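Local coordinates for protein MEM-A1 (Soil metagenome, PDB 6E0S) that probably hydrolyses beta-lactam antibiotics with the help of bound zinc ions, as a metallo-beta-lactamase of subclass B3, at residues 56-61 / 85-90; 46-51 / 232-237. All coordinates share one frame; numbering follows the deposited sequence.

Contact 1 (56-61 / 85-90)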
loop_
_atom_site.group_PDB
_atom_site.type_symbol
_atom_site.label_atom_id
_atom_site.label_comp_id
_atom_site.label_asym_id
_atom_site.label_seq_id
_atom_site.Cartn_x
_atom_site.Cartn_y
_atom_site.Cartn_z
ATOM N N HIS A 56 14.355 5.371 -8.771
ATOM C CA HIS A 56 13.619 5.108 -7.549
ATOM C C HIS A 56 12.328 4.367 -7.839
ATOM O O HIS A 56 11.769 4.444 -8.939
ATOM C CB HIS A 56 13.250 6.413 -6.819
ATOM C CG HIS A 56 14.318 7.465 -6.871
ATOM N ND1 HIS A 56 15.621 7.244 -6.465
ATOM C CD2 HIS A 56 14.278 8.746 -7.312
ATOM C CE1 HIS A 56 16.331 8.344 -6.642
ATOM N NE2 HIS A 56 15.539 9.273 -7.152
ATOM N N ILE A 57 11.824 3.705 -6.799
ATOM C CA ILE A 57 10.517 3.064 -6.805
ATOM C C ILE A 57 9.626 3.811 -5.832
ATOM O O ILE A 57 10.020 4.053 -4.685
ATOM C CB ILE A 57 10.621 1.584 -6.416
ATOM C CG1 ILE A 57 11.484 0.883 -7.453
ATOM C CG2 ILE A 57 9.216 0.974 -6.227
ATOM C CD1 ILE A 57 11.789 -0.634 -7.128
ATOM N N LEU A 58 8.428 4.163 -6.276
ATOM C CA LEU A 58 7.464 4.825 -5.410
ATOM C C LEU A 58 6.267 3.903 -5.173
ATOM O O LEU A 58 5.712 3.357 -6.128
ATOM C CB LEU A 58 7.030 6.148 -6.028
ATOM C CG LEU A 58 5.940 6.865 -5.256
ATOM C CD1 LEU A 58 6.428 7.453 -3.894
ATOM C CD2 LEU A 58 5.301 7.947 -6.157
ATOM N N ILE A 59 5.906 3.681 -3.905
ATOM C CA ILE A 59 4.740 2.864 -3.557
ATOM C C ILE A 59 3.597 3.810 -3.224
ATOM O O ILE A 59 3.685 4.590 -2.268
ATOM C CB ILE A 59 5.006 1.895 -2.398
ATOM C CG1 ILE A 59 6.192 0.996 -2.700
ATOM C CG2 ILE A 59 3.763 0.983 -2.177
ATOM C CD1 ILE A 59 6.430 -0.056 -1.624
ATOM N N ASP A 60 2.564 3.755 -4.073
ATOM C CA ASP A 60 1.251 4.373 -3.919
ATOM C C ASP A 60 1.276 5.851 -4.275
ATOM O O ASP A 60 2.346 6.471 -4.382
ATOM C CB ASP A 60 0.678 4.149 -2.514
ATOM C CG ASP A 60 -0.147 2.886 -2.442
ATOM O OD1 ASP A 60 -0.348 2.242 -3.492
ATOM O OD2 ASP A 60 -0.584 2.509 -1.336
ATOM N N GLY A 61 0.094 6.413 -4.505
ATOM C CA GLY A 61 -0.010 7.818 -4.843
ATOM C C GLY A 61 -1.046 8.531 -3.993
ATOM O O GLY A 61 -1.357 9.698 -4.257
ATOM N N LYS A 85 11.194 5.596 -11.497
ATOM C CA LYS A 85 11.036 4.726 -12.650
ATOM C C LYS A 85 9.799 3.844 -12.569
ATOM O O LYS A 85 9.254 3.449 -13.610
ATOM C CB LYS A 85 12.280 3.845 -12.793
ATOM C CG LYS A 85 13.563 4.643 -12.970
ATOM C CD LYS A 85 13.429 5.621 -14.141
ATOM C CE LYS A 85 14.550 6.640 -14.191
ATOM N NZ LYS A 85 14.279 7.714 -15.241
ATOM N N LEU A 86 9.362 3.505 -11.359
ATOM C CA LEU A 86 8.267 2.558 -11.178
ATOM C C LEU A 86 7.397 3.068 -10.061
ATOM O O LEU A 86 7.915 3.551 -9.057
ATOM C CB LEU A 86 8.764 1.146 -10.801
ATOM C CG LEU A 86 9.794 0.544 -11.762
ATOM C CD1 LEU A 86 10.531 -0.607 -11.117
ATOM C CD2 LEU A 86 9.036 0.061 -12.995
ATOM N N ILE A 87 6.091 2.969 -10.243
ATOM C CA ILE A 87 5.134 3.293 -9.195
ATOM C C ILE A 87 4.355 2.019 -8.936
ATOM O O ILE A 87 3.797 1.443 -9.879
ATOM C CB ILE A 87 4.204 4.445 -9.595
ATOM C CG1 ILE A 87 5.007 5.742 -9.743
ATOM C CG2 ILE A 87 3.130 4.622 -8.527
ATOM C CD1 ILE A 87 4.211 6.897 -10.490
ATOM N N LEU A 88 4.368 1.546 -7.684
ATOM C CA LEU A 88 3.678 0.307 -7.314
ATOM C C LEU A 88 2.397 0.660 -6.580
ATOM O O LEU A 88 2.345 1.658 -5.865
ATOM C CB LEU A 88 4.548 -0.581 -6.416
ATOM C CG LEU A 88 6.028 -0.697 -6.748
ATOM C CD1 LEU A 88 6.785 -1.650 -5.768
ATOM C CD2 LEU A 88 6.246 -1.079 -8.229
ATOM N N ASN A 89 1.351 -0.128 -6.771
ATOM C CA ASN A 89 0.073 0.137 -6.104
ATOM C C ASN A 89 -0.230 -0.956 -5.088
ATOM O O ASN A 89 -0.051 -2.148 -5.373
ATOM C CB ASN A 89 -1.042 0.235 -7.141
ATOM C CG ASN A 89 -2.423 0.494 -6.527
ATOM O OD1 ASN A 89 -3.401 -0.137 -6.930
ATOM N ND2 ASN A 89 -2.513 1.452 -5.597
ATOM N N SER A 90 -0.652 -0.550 -3.890
ATOM C CA SER A 90 -1.186 -1.477 -2.895
ATOM C C SER A 90 -2.598 -1.911 -3.304
ATOM O O SER A 90 -2.809 -3.072 -3.667
ATOM C CB SER A 90 -1.185 -0.840 -1.494
ATOM O OG SER A 90 -2.014 0.308 -1.458
#
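Ile57, Ile59 and Leu88 fit together on one face of two parallel strands, 56-59 and 84-88, the two strands of a beta-alpha-beta unit whose crossover carries helix 66-76. The bump is the branched end of Leu88, and the hollow lies between the two isoleucines. Leu88 CD1 is 3.6 Å from Ile57 CG2 and 4.1 Å from Ile59 CG1, and Leu88 CG also presses on Ile57 CG2. That methyl is within reach because it stands anti to the backbone N of Ile57, leaving CG1 to run alongside Leu86, 4.1 Å from Leu86 CD1. Branched aliphatic residues suit this face, which packs against Trp176, Trp178 and Leu156 of the other sheet. On the reverse face Leu58 and Ile87 meet more loosely and share Leu103 of helix 100-107 as a cover. Between the two layers, backbone bonds such as Leu58 N to Leu86 O fix the register.

Where the strands end, polar groups take over. Asp60 OD1 receives Ser90 N at 2.8 Å (171° at the hydrogen) and Asn89 ND2 at 3.1 Å, from opposite faces of the carboxylate plane. Asn89 ND2 also donates to His91 O, the backbone oxygen of a zinc ligand. Asp60 OD2 turns its syn lone pair to Ser90 OG, 2.6 Å away, and is also hydrogen-bonded to Tyr191 OH. Both oxygens of a buried carboxylate are thus gripped, so the group has little freedom to rotate, and its negative charge is probably stabilised by neutral donors.

Contact 2 (46-51 / 232-237)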
loop_
_atom_site.group_PDB
_atom_site.type_symbol
_atom_site.label_atom_id
_atom_site.label_comp_id
_atom_site.label_asym_id
_atom_site.label_seq_id
_atom_site.Cartn_x
_atom_site.Cartn_y
_atom_site.Cartn_z
ATOM N N SER A 46 -0.409 6.531 3.144
ATOM C CA SER A 46 1.018 6.305 2.977
ATOM C C SER A 46 1.454 6.449 1.524
ATOM O O SER A 46 0.692 6.192 0.592
ATOM C CB SER A 46 1.418 4.906 3.467
ATOM O OG SER A 46 1.219 4.827 4.856
ATOM N N ALA A 47 2.719 6.814 1.356
ATOM C CA ALA A 47 3.465 6.589 0.130
ATOM C C ALA A 47 4.916 6.456 0.541
ATOM O O ALA A 47 5.361 7.115 1.476
ATOM C CB ALA A 47 3.297 7.737 -0.882
ATOM N N VAL A 48 5.663 5.620 -0.163
ATOM C CA VAL A 48 7.016 5.305 0.254
ATOM C C VAL A 48 7.929 5.369 -0.955
ATOM O O VAL A 48 7.645 4.747 -1.988
ATOM C CB VAL A 48 7.078 3.920 0.930
ATOM C CG1 VAL A 48 8.540 3.420 1.006
ATOM C CG2 VAL A 48 6.425 3.987 2.315
ATOM N N LEU A 49 9.038 6.104 -0.814
ATOM C CA LEU A 49 10.051 6.235 -1.852
ATOM C C LEU A 49 11.234 5.326 -1.524
ATOM O O LEU A 49 11.817 5.431 -0.442
ATOM C CB LEU A 49 10.549 7.676 -1.949
ATOM C CG LEU A 49 11.589 7.903 -3.073
ATOM C CD1 LEU A 49 10.894 7.826 -4.422
ATOM C CD2 LEU A 49 12.237 9.295 -2.843
ATOM N N ILE A 50 11.590 4.446 -2.455
ATOM C CA ILE A 50 12.749 3.571 -2.303
ATOM C C ILE A 50 13.770 4.065 -3.306
ATOM O O ILE A 50 13.623 3.827 -4.511
ATOM C CB ILE A 50 12.408 2.093 -2.548
ATOM C CG1 ILE A 50 11.149 1.703 -1.769
ATOM C CG2 ILE A 50 13.617 1.216 -2.183
ATOM C CD1 ILE A 50 10.634 0.223 -2.012
ATOM N N ALA A 51 14.802 4.731 -2.826
ATOM C CA ALA A 51 15.670 5.502 -3.716
ATOM C C ALA A 51 16.919 4.725 -4.125
ATOM O O ALA A 51 17.375 3.834 -3.400
ATOM C CB ALA A 51 16.074 6.797 -3.040
ATOM N N ILE A 232 10.244 -3.761 9.721
ATOM C CA ILE A 232 9.625 -2.440 9.717
ATOM C C ILE A 232 8.357 -2.507 8.881
ATOM O O ILE A 232 8.414 -2.799 7.679
ATOM C CB ILE A 232 10.571 -1.362 9.165
ATOM C CG1 ILE A 232 11.822 -1.238 10.062
ATOM C CG2 ILE A 232 9.820 -0.011 9.009
ATOM C CD1 ILE A 232 12.923 -0.273 9.514
ATOM N N LEU A 233 7.226 -2.218 9.500
ATOM C CA LEU A 233 5.935 -2.211 8.827
ATOM C C LEU A 233 5.536 -0.787 8.463
ATOM O O LEU A 233 5.618 0.110 9.304
ATOM C CB LEU A 233 4.863 -2.826 9.745
ATOM C CG LEU A 233 3.422 -2.513 9.349
ATOM C CD1 LEU A 233 3.072 -3.231 8.056
ATOM C CD2 LEU A 233 2.411 -2.909 10.464
ATOM N N ILE A 234 5.071 -0.591 7.228
ATOM C CA ILE A 234 4.392 0.640 6.819
ATOM C C ILE A 234 3.092 0.215 6.162
ATOM O O ILE A 234 3.117 -0.442 5.129
ATOM C CB ILE A 234 5.234 1.472 5.850
ATOM C CG1 ILE A 234 6.546 1.867 6.514
ATOM C CG2 ILE A 234 4.441 2.713 5.403
ATOM C CD1 ILE A 234 7.581 2.414 5.526
ATOM N N SER A 235 1.956 0.542 6.768
ATOM C CA SER A 235 0.694 0.080 6.201
ATOM C C SER A 235 0.060 1.208 5.392
ATOM O O SER A 235 0.356 2.382 5.607
ATOM C CB SER A 235 -0.264 -0.388 7.297
ATOM O OG SER A 235 -0.394 0.630 8.267
ATOM N N ALA A 236 -0.801 0.828 4.439
ATOM C CA ALA A 236 -1.367 1.803 3.504
ATOM C C ALA A 236 -2.056 2.960 4.216
ATOM O O ALA A 236 -1.958 4.118 3.779
ATOM C CB ALA A 236 -2.348 1.105 2.562
ATOM N N HIS A 237 -2.805 2.664 5.289
ATOM C CA HIS A 237 -3.179 3.696 6.253
ATOM C C HIS A 237 -2.140 3.659 7.363
ATOM O O HIS A 237 -2.079 2.660 8.097
ATOM C CB HIS A 237 -4.585 3.457 6.810
ATOM C CG HIS A 237 -5.664 3.783 5.829
ATOM N ND1 HIS A 237 -6.187 5.052 5.697
ATOM C CD2 HIS A 237 -6.275 3.025 4.888
ATOM C CE1 HIS A 237 -7.110 5.051 4.752
ATOM N NE2 HIS A 237 -7.171 3.839 4.233
#
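Ser46 and Val48 meet Ser235, Ala236 and Ile234 in a contact between the two beta-sheets at the core of the alpha-beta/beta-alpha sandwich of metallo-beta-lactamases. Strand 48-50 belongs to the seven-stranded sheet and strand 232-235 is an outermost strand of the five-stranded one. Their sheets face each other across the interior, and the segments come closest where Ser46, just before strand 48-50, meets Ala236, just after strand 232-235.

Within the sandwich the contact is apolar. Val48 and Ile234 cross at a slant, Val48 CG2 resting 3.8 Å from Ile234 CD1 and 3.9 Å from Ile234 CG2. The valine methyl therefore sits against both arms of the isoleucine, and compact branched residues suit such a buried interface; Tyr191 of strand 185-192 adds to the packing around Val48. At the end of strand 232-235 and just beyond it, polar backbone groups come into play, and a small serine meets them well. Ser46 N reaches Ala236 O at 2.9 Å, the donor tilted 25° from the carbonyl plane.

The turn that follows is braced from within by Ser235 OG, which lies 2.6 Å from His237 O and well above that carbonyl plane. It leads to His237, whose side chain is about 3 Å from a bound zinc ion, consistent with a metal ligand. With OG beside its own backbone N (chi1 -66°), the Ser46 hydroxyl donates a hydrogen bond to a second carbonyl, Ser46 OG lying 2.7 Å from Ser235 O.

In the fold
The centres of contacts 1 and 2 are 10 Å apart, and strand 48-50 joins them: it is followed in the chain by strand 56-59 and pairs with it antiparallel in the seven-stranded sheet, probably through Ile57 O to Ile50 N and Ile59 N to Val48 O. Contact 1 stays within that sheet, whereas contact 2 passes from it to the five-stranded one. In sequence the order is 46-51, 56-61, 85-90 and, much later, 232-237. Both contacts end near the metal site: segment 85-90 runs directly into zinc ligands His91 and His93, and segment 232-237 closes at His237, so the two sheets together bring distant parts of the chain to the zinc centre.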